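Local coordinates for protein putative immunoglobulin A1 protease (Bacteroides ovatus, PDB 3N6Z) that is of unproven function but may be a protease acting on immunoglobulin A1, and folds as a coil of short parallel strands consistent with a beta-solenoid, at residues Asp11-Val16 with Asn60-Leu65; Val283-Gly288 with Thr326-Ala331. All blocks are in the same frame, centred on the assembly; numbering follows the deposited sequence.

In the fold
Contact 1 and contact 2 lie on opposite sides of the chain's centre, their centres about 44 Å apart, and they share no element of structure. Contact 1 is a surface contact: the irregular N-terminal segment 11-16 leans on the short helix 61-64, near the end of the fold where strands 50-52 and 71-75 lie. Contact 2 is buried and sits near the other end, where 326-331 closes over the turn between strands 282-284 and 287-289. The chemistry follows the place. Contact 1 relies on polar side chains and a bridging water, with little apolar packing; contact 2 is held mainly by backbone groups, with a buried arginine donating to backbone carbonyls and a phenylalanine adding apolar packing.

Contact 1: residues Asp11-Val16 with Asn60-Leu65; sequences DSYTRV and NMRSVL
Tyr13 and Arg62 cross at about a right angle as side chains; the planes of ring and guanidinium are 68° apart. Arg62 comes side-on and gives two N-H groups to the one phenol oxygen. NH2 lies 2.8 Å from Tyr13 OH; NE is modelled closer still, too short for its exact length to be trusted. Both bonds run close to the guanidinium plane and hold that group flat against the oxygen. Tyr13 OH is also hydrogen-bonded to Arg59 O, and Arg62 NH2 to Asp86 O. In the conformer modelled here, Ser63 OG sits at the ring's edge, 3.5 Å from Tyr13 CD1.

The Asn60 amide bonds to Thr14 and Val16. Its OD1 accepts from Thr14 OG1 at 2.8 Å, while ND2 donates to Val16 O at 3.0 Å, approaching from above that carbonyl's plane. With CG beside its own backbone N (chi1 -66°), Asn60 sends the amide across to the loop. A water accepts from Tyr13 N and donates to Asn60 OD1, so OD1 is gripped twice. Polar side chains thus join the irregular N-terminal segment to the short helix 61-64 at the surface, by the first parallel strands of a solenoid-like fold.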
ATOM      1  N   ASP A  11     -21.881   6.454  22.752  1.00 31.87           N
ATOM      2  CA  ASP A  11     -21.535   5.331  23.671  0.60 31.62           C
ATOM      3  C   ASP A  11     -20.649   4.304  22.932  1.00 31.40           C
ATOM      4  O   ASP A  11     -20.930   3.911  21.780  1.00 31.81           O
ATOM      5  CB  ASP A  11     -22.806   4.714  24.350  0.60 31.44           C
ATOM      6  CG  ASP A  11     -23.715   3.912  23.396  0.60 29.39           C
ATOM      7  OD1 ASP A  11     -23.236   3.329  22.433  0.60 32.18           O
ATOM      8  OD2 ASP A  11     -24.925   3.827  23.636  0.60 21.18           O
ATOM      9  N   SER A  12     -19.543   3.900  23.585  1.00 29.50           N
ATOM     10  CA  SER A  12     -18.558   2.982  22.960  0.70 29.76           C
ATOM     11  C   SER A  12     -19.148   1.603  22.678  1.00 26.56           C
ATOM     12  O   SER A  12     -19.909   1.079  23.495  1.00 28.84           O
ATOM     13  CB  SER A  12     -17.296   2.818  23.842  0.70 31.51           C
ATOM     14  OG  SER A  12     -17.444   1.893  24.908  0.70 36.53           O
ATOM     15  N   TYR A  13     -18.777   1.010  21.531  1.00 23.17           N
ATOM     16  CA  TYR A  13     -19.038  -0.421  21.312  1.00 21.11           C
ATOM     17  C   TYR A  13     -17.991  -1.345  21.876  1.00 24.12           C
ATOM     18  O   TYR A  13     -18.181  -2.562  21.823  1.00 24.24           O
ATOM     19  CB  TYR A  13     -19.243  -0.782  19.850  1.00 20.27           C
ATOM     20  CG  TYR A  13     -18.032  -0.915  18.979  1.00 24.21           C
ATOM     21  CD1 TYR A  13     -17.364   0.217  18.516  1.00 27.06           C
ATOM     22  CD2 TYR A  13     -17.590  -2.166  18.557  1.00 26.64           C
ATOM     23  CE1 TYR A  13     -16.291   0.115  17.704  1.00 21.69           C
ATOM     24  CE2 TYR A  13     -16.510  -2.287  17.718  1.00 28.12           C
ATOM     25  CZ  TYR A  13     -15.857  -1.164  17.316  1.00 26.83           C
ATOM     26  OH  TYR A  13     -14.787  -1.332  16.467  1.00 31.51           O
ATOM     27  N   THR A  14     -16.853  -0.782  22.316  1.00 26.28           N
ATOM     28  CA  THR A  14     -15.748  -1.553  22.920  1.00 26.78           C
ATOM     29  C   THR A  14     -15.753  -1.357  24.461  1.00 29.32           C
ATOM     30  O   THR A  14     -16.579  -0.574  25.020  1.00 27.52           O
ATOM     31  CB  THR A  14     -14.390  -1.085  22.364  1.00 27.64           C
ATOM     32  OG1 THR A  14     -14.118   0.217  22.865  1.00 28.23           O
ATOM     33  CG2 THR A  14     -14.348  -1.010  20.801  1.00 25.11           C
ATOM     34  N   ARG A  15     -14.822  -2.052  25.132  1.00 29.35           N
ATOM     35  CA  ARG A  15     -14.686  -1.961  26.595  0.60 29.01           C
ATOM     36  C   ARG A  15     -13.981  -0.690  27.094  1.00 30.18           C
ATOM     37  O   ARG A  15     -13.911  -0.460  28.309  1.00 30.79           O
ATOM     38  CB  ARG A  15     -13.981  -3.209  27.160  0.60 27.79           C
ATOM     39  CG  ARG A  15     -12.516  -3.347  26.767  0.60 24.76           C
ATOM     40  CD  ARG A  15     -11.930  -4.654  27.301  0.60 21.41           C
ATOM     41  NE  ARG A  15     -10.569  -4.878  26.805  0.60 15.42           N
ATOM     42  CZ  ARG A  15     -10.251  -5.401  25.618  0.60 17.59           C
ATOM     43  NH1 ARG A  15     -11.224  -5.783  24.769  0.60 16.87           N
ATOM     44  NH2 ARG A  15      -8.949  -5.555  25.285  0.60 11.60           N
ATOM     45  N   VAL A  16     -13.465   0.136  26.170  1.00 29.83           N
ATOM     46  CA  VAL A  16     -12.839   1.437  26.521  1.00 30.36           C
ATOM     47  C   VAL A  16     -13.743   2.521  25.960  1.00 30.02           C
ATOM     48  O   VAL A  16     -13.993   2.480  24.741  1.00 25.15           O
ATOM     49  CB  VAL A  16     -11.404   1.623  25.922  1.00 31.28           C
ATOM     50  CG1 VAL A  16     -10.962   3.130  25.888  1.00 29.32           C
ATOM     51  CG2 VAL A  16     -10.404   0.728  26.688  1.00 33.72           C
ATOM     52  N   ASN A  60     -12.108   1.994  18.284  1.00  8.79           N
ATOM     53  CA  ASN A  60     -13.039   3.117  18.435  1.00  9.68           C
ATOM     54  C   ASN A  60     -12.968   4.125  17.290  1.00  7.75           C
ATOM     55  O   ASN A  60     -13.809   5.019  17.208  1.00  8.97           O
ATOM     56  CB  ASN A  60     -12.876   3.845  19.788  1.00  9.61           C
ATOM     57  CG  ASN A  60     -13.269   2.969  20.975  1.00 10.16           C
ATOM     58  OD1 ASN A  60     -14.155   2.099  20.851  1.00 10.85           O
ATOM     59  ND2 ASN A  60     -12.618   3.193  22.130  1.00  9.70           N
HETATM   60  N   MSE A  61     -11.981   3.985  16.384  1.00  8.69           N
HETATM   61  CA  MSE A  61     -11.850   4.941  15.277  1.00  7.93           C
HETATM   62  C   MSE A  61     -13.170   5.041  14.500  1.00  7.40           C
HETATM   63  O   MSE A  61     -13.588   6.133  14.128  1.00  8.55           O
HETATM   64  CB  MSE A  61     -10.728   4.558  14.323  1.00  7.87           C
HETATM   65  CG  MSE A  61      -9.344   4.628  14.936  1.00  9.08           C
HETATM   66 SE   MSE A  61      -7.973   4.035  13.717  0.75  6.41          SE
HETATM   67  CE  MSE A  61      -8.144   5.492  12.417  1.00  8.67           C
ATOM     68  N   ARG A  62     -13.769   3.898  14.189  1.00  8.32           N
ATOM     69  CA  ARG A  62     -14.974   3.907  13.351  1.00  9.84           C
ATOM     70  C   ARG A  62     -16.112   4.714  13.962  1.00  9.36           C
ATOM     71  O   ARG A  62     -16.942   5.296  13.245  1.00 12.36           O
ATOM     72  CB  ARG A  62     -15.427   2.488  13.084  1.00 10.91           C
ATOM     73  CG  ARG A  62     -15.791   1.695  14.307  1.00 15.55           C
ATOM     74  CD  ARG A  62     -16.433   0.424  13.737  1.00 25.04           C
ATOM     75  NE  ARG A  62     -15.942  -0.810  14.271  1.00 35.83           N
ATOM     76  CZ  ARG A  62     -15.862  -1.979  13.600  1.00 38.14           C
ATOM     77  NH1 ARG A  62     -16.131  -2.126  12.266  1.00 29.82           N
ATOM     78  NH2 ARG A  62     -15.434  -3.021  14.293  1.00 34.74           N
ATOM     79  N   SER A  63     -16.138   4.804  15.290  1.00  8.80           N
ATOM     80  CA  SER A  63     -17.231   5.460  16.024  0.70  7.82           C
ATOM     81  C   SER A  63     -17.149   6.985  15.960  1.00  9.53           C
ATOM     82  O   SER A  63     -18.104   7.648  16.285  1.00 11.39           O
ATOM     83  CB  SER A  63     -17.206   4.994  17.482  0.70  8.64           C
ATOM     84  OG  SER A  63     -17.143   3.555  17.566  0.70  7.62           O
ATOM     85  N   VAL A  64     -15.980   7.524  15.591  1.00  8.01           N
ATOM     86  CA  VAL A  64     -15.766   8.984  15.637  1.00  8.07           C
ATOM     87  C   VAL A  64     -15.469   9.605  14.267  1.00  7.73           C
ATOM     88  O   VAL A  64     -15.192  10.807  14.149  1.00  8.46           O
ATOM     89  CB  VAL A  64     -14.659   9.355  16.673  1.00  8.44           C
ATOM     90  CG1 VAL A  64     -15.099   9.021  18.090  1.00 10.60           C
ATOM     91  CG2 VAL A  64     -13.303   8.753  16.274  1.00  8.37           C
ATOM     92  N   LEU A  65     -15.573   8.807  13.201  1.00  8.10           N
ATOM     93  CA  LEU A  65     -15.500   9.320  11.826  1.00  8.04           C
ATOM     94  C   LEU A  65     -16.677  10.283  11.559  1.00  7.97           C
ATOM     95  O   LEU A  65     -17.757  10.143  12.163  1.00  8.64           O
ATOM     96  CB  LEU A  65     -15.486   8.193  10.831  1.00  8.39           C
ATOM     97  CG  LEU A  65     -14.273   7.243  10.914  1.00  8.87           C
ATOM     98  CD1 LEU A  65     -14.456   6.072   9.945  1.00 10.42           C
ATOM     99  CD2 LEU A  65     -12.910   7.996  10.675  1.00  9.79           C
TER
HETATM  100  O   HOH W   1     -16.830   2.878  20.099  1.00 17.74           O

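Contact 2: residues Val283-Gly288 with Thr326-Ala331; sequences VGRIVG and TFHGVA
Val287 and Phe327 form a single antiparallel bridge, a hydrogen-bonded pair: Phe327 N donates to Val287 O at 3.0 Å, and Val287 N returns a bond to Phe327 O. That carbonyl takes a second donor, Ile286 N, at 2.8 Å. Both donors lie in the carbonyl plane, so one oxygen satisfies two successive amides.

The next amide back, Arg285 N, turns to a side chain instead. It points at His328 ND1 from 3.1 Å, within the imidazole plane and nearly straight (168°), which fixes the ring's rotation and marks ND1 as the acceptor.

The Arg285 side chain donates to the opposing backbone. Bent at chi3 (-67°), it brings NE to His328 O at 2.8 Å, and NH2 to Gly329 O at 2.9 Å from above that carbonyl's plane; NH2 adds a weak bond to His328 O. Its guanidinium stands steeply to the imidazole, the planes 79° apart. NH2 also makes a salt bridge to Asp318, whose carboxylate accepts from Ala331 N as well. Replacing Arg285 by alanine is likely to leave the His328 and Gly329 carbonyls without these donors and Asp318 without its positive partner.

Apolar packing centres on Phe327. Ile286 and Phe327 run side by side, pointing the same way, with Ile286 CB 3.6 Å from Phe327 CD2, and Val287 CB lies 4.2 Å from Phe327 CB. Gly329 N lies over one face of the phenyl ring, offset toward its rim, and Tyr296 stacks on the same phenylalanine.

Ile286 and Val287 together facing Phe327 make a classic beta bulge, here joining the turn between strands 282-284 and 287-289 to the segment leading into strand 330-332, an outermost strand of its parallel sheet in a solenoid-like fold.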
ATOM      1  N   VAL A 283       4.581 -10.632 -16.677  1.00  9.45           N
ATOM      2  CA  VAL A 283       5.403 -10.338 -15.519  1.00  9.45           C
ATOM      3  C   VAL A 283       6.437  -9.294 -15.864  1.00  9.47           C
ATOM      4  O   VAL A 283       7.249  -9.494 -16.776  1.00 11.22           O
ATOM      5  CB  VAL A 283       6.043 -11.614 -14.970  1.00 10.57           C
ATOM      6  CG1 VAL A 283       6.978 -11.283 -13.803  1.00 14.77           C
ATOM      7  CG2 VAL A 283       4.978 -12.638 -14.569  1.00 13.34           C
ATOM      8  N   GLY A 284       6.402  -8.183 -15.139  1.00  9.40           N
ATOM      9  CA  GLY A 284       7.377  -7.089 -15.316  1.00  9.35           C
ATOM     10  C   GLY A 284       8.105  -6.874 -14.004  1.00  9.56           C
ATOM     11  O   GLY A 284       7.477  -6.842 -12.926  1.00  9.52           O
ATOM     12  N   ARG A 285       9.417  -6.688 -14.040  1.00  9.28           N
ATOM     13  CA  ARG A 285      10.124  -6.485 -12.764  1.00  8.81           C
ATOM     14  C   ARG A 285       9.527  -5.286 -12.043  1.00  7.57           C
ATOM     15  O   ARG A 285       9.455  -5.295 -10.817  1.00  9.61           O
ATOM     16  CB  ARG A 285      11.629  -6.369 -12.916  1.00  8.66           C
ATOM     17  CG  ARG A 285      12.278  -7.568 -13.568  1.00  9.95           C
ATOM     18  CD  ARG A 285      13.803  -7.576 -13.431  1.00 10.60           C
ATOM     19  NE  ARG A 285      14.412  -6.479 -14.177  1.00 11.06           N
ATOM     20  CZ  ARG A 285      15.621  -6.500 -14.731  1.00 10.36           C
ATOM     21  NH1 ARG A 285      16.423  -7.545 -14.553  1.00 11.69           N
ATOM     22  NH2 ARG A 285      16.017  -5.464 -15.457  1.00 11.48           N
ATOM     23  N   ILE A 286       9.156  -4.226 -12.780  1.00  8.34           N
ATOM     24  CA  ILE A 286       8.548  -3.032 -12.158  1.00  8.99           C
ATOM     25  C   ILE A 286       7.023  -3.005 -12.347  1.00  7.79           C
ATOM     26  O   ILE A 286       6.262  -2.853 -11.368  1.00  8.62           O
ATOM     27  CB  ILE A 286       9.188  -1.709 -12.677  1.00  8.60           C
ATOM     28  CG1 ILE A 286      10.736  -1.772 -12.674  1.00 10.39           C
ATOM     29  CG2 ILE A 286       8.726  -0.490 -11.838  1.00  9.37           C
ATOM     30  CD1 ILE A 286      11.330  -1.999 -11.279  1.00 10.71           C
ATOM     31  N   VAL A 287       6.574  -3.059 -13.600  1.00  8.45           N
ATOM     32  CA  VAL A 287       5.150  -2.929 -13.963  1.00  7.71           C
ATOM     33  C   VAL A 287       4.751  -4.090 -14.865  1.00  8.77           C
ATOM     34  O   VAL A 287       5.451  -4.398 -15.846  1.00  9.01           O
ATOM     35  CB  VAL A 287       4.846  -1.603 -14.693  1.00  8.73           C
ATOM     36  CG1 VAL A 287       3.374  -1.512 -15.017  1.00  9.68           C
ATOM     37  CG2 VAL A 287       5.343  -0.387 -13.895  1.00  9.89           C
ATOM     38  N   GLY A 288       3.588  -4.689 -14.582  1.00  9.11           N
ATOM     39  CA  GLY A 288       3.111  -5.870 -15.326  1.00  9.13           C
ATOM     40  C   GLY A 288       2.225  -5.698 -16.547  1.00 10.14           C
ATOM     41  O   GLY A 288       2.264  -6.572 -17.430  1.00 10.65           O
ATOM     42  N   THR A 326       5.147  -4.638 -20.375  1.00 11.78           N
ATOM     43  CA  THR A 326       5.887  -4.701 -19.132  1.00  9.85           C
ATOM     44  C   THR A 326       6.987  -3.670 -19.079  1.00  9.77           C
ATOM     45  O   THR A 326       7.457  -3.160 -20.105  1.00 11.02           O
ATOM     46  CB  THR A 326       6.497  -6.119 -18.899  1.00 11.41           C
ATOM     47  OG1 THR A 326       7.481  -6.427 -19.899  1.00 13.48           O
ATOM     48  CG2 THR A 326       5.421  -7.219 -18.868  1.00 13.69           C
ATOM     49  N   PHE A 327       7.405  -3.345 -17.858  1.00  9.85           N
ATOM     50  CA  PHE A 327       8.585  -2.516 -17.642  1.00  9.05           C
ATOM     51  C   PHE A 327       9.465  -3.211 -16.619  1.00  9.82           C
ATOM     52  O   PHE A 327       8.991  -3.505 -15.520  1.00  9.34           O
ATOM     53  CB  PHE A 327       8.199  -1.110 -17.171  1.00 10.35           C
ATOM     54  CG  PHE A 327       9.397  -0.239 -16.827  1.00  8.76           C
ATOM     55  CD1 PHE A 327      10.440  -0.082 -17.732  1.00 10.42           C
ATOM     56  CD2 PHE A 327       9.479   0.402 -15.601  1.00 10.17           C
ATOM     57  CE1 PHE A 327      11.528   0.729 -17.414  1.00 11.15           C
ATOM     58  CE2 PHE A 327      10.555   1.189 -15.276  1.00  9.84           C
ATOM     59  CZ  PHE A 327      11.585   1.335 -16.165  1.00 10.29           C
ATOM     60  N   HIS A 328      10.752  -3.387 -16.963  1.00  9.88           N
ATOM     61  CA  HIS A 328      11.656  -4.178 -16.131  1.00  9.32           C
ATOM     62  C   HIS A 328      12.683  -3.363 -15.351  1.00  8.53           C
ATOM     63  O   HIS A 328      13.332  -3.907 -14.473  1.00  9.31           O
ATOM     64  CB  HIS A 328      12.423  -5.167 -16.989  1.00  9.53           C
ATOM     65  CG  HIS A 328      11.571  -6.244 -17.579  1.00 10.14           C
ATOM     66  ND1 HIS A 328      10.639  -6.965 -16.847  1.00 11.06           N
ATOM     67  CD2 HIS A 328      11.528  -6.727 -18.842  1.00 12.14           C
ATOM     68  CE1 HIS A 328      10.075  -7.855 -17.652  1.00 11.03           C
ATOM     69  NE2 HIS A 328      10.615  -7.745 -18.862  1.00 13.33           N
ATOM     70  N   GLY A 329      12.853  -2.069 -15.656  1.00  9.36           N
ATOM     71  CA  GLY A 329      13.902  -1.332 -14.974  1.00  8.66           C
ATOM     72  C   GLY A 329      15.301  -1.916 -15.237  1.00  8.79           C
ATOM     73  O   GLY A 329      15.488  -2.662 -16.185  1.00 10.12           O
ATOM     74  N   VAL A 330      16.253  -1.531 -14.397  1.00  9.39           N
ATOM     75  CA  VAL A 330      17.658  -1.887 -14.551  1.00  8.94           C
ATOM     76  C   VAL A 330      18.125  -2.755 -13.385  1.00  9.09           C
ATOM     77  O   VAL A 330      17.926  -2.389 -12.228  1.00  9.17           O
ATOM     78  CB  VAL A 330      18.511  -0.605 -14.640  1.00  9.31           C
ATOM     79  CG1 VAL A 330      20.023  -0.933 -14.603  1.00 11.05           C
ATOM     80  CG2 VAL A 330      18.110   0.211 -15.905  1.00 10.74           C
ATOM     81  N   ALA A 331      18.762  -3.869 -13.679  1.00 10.25           N
ATOM     82  CA  ALA A 331      19.250  -4.759 -12.649  1.00  9.28           C
ATOM     83  C   ALA A 331      20.395  -4.162 -11.821  1.00  9.91           C
ATOM     84  O   ALA A 331      21.285  -3.487 -12.356  1.00 11.23           O
ATOM     85  CB  ALA A 331      19.657  -6.107 -13.247  1.00 10.66           C
TER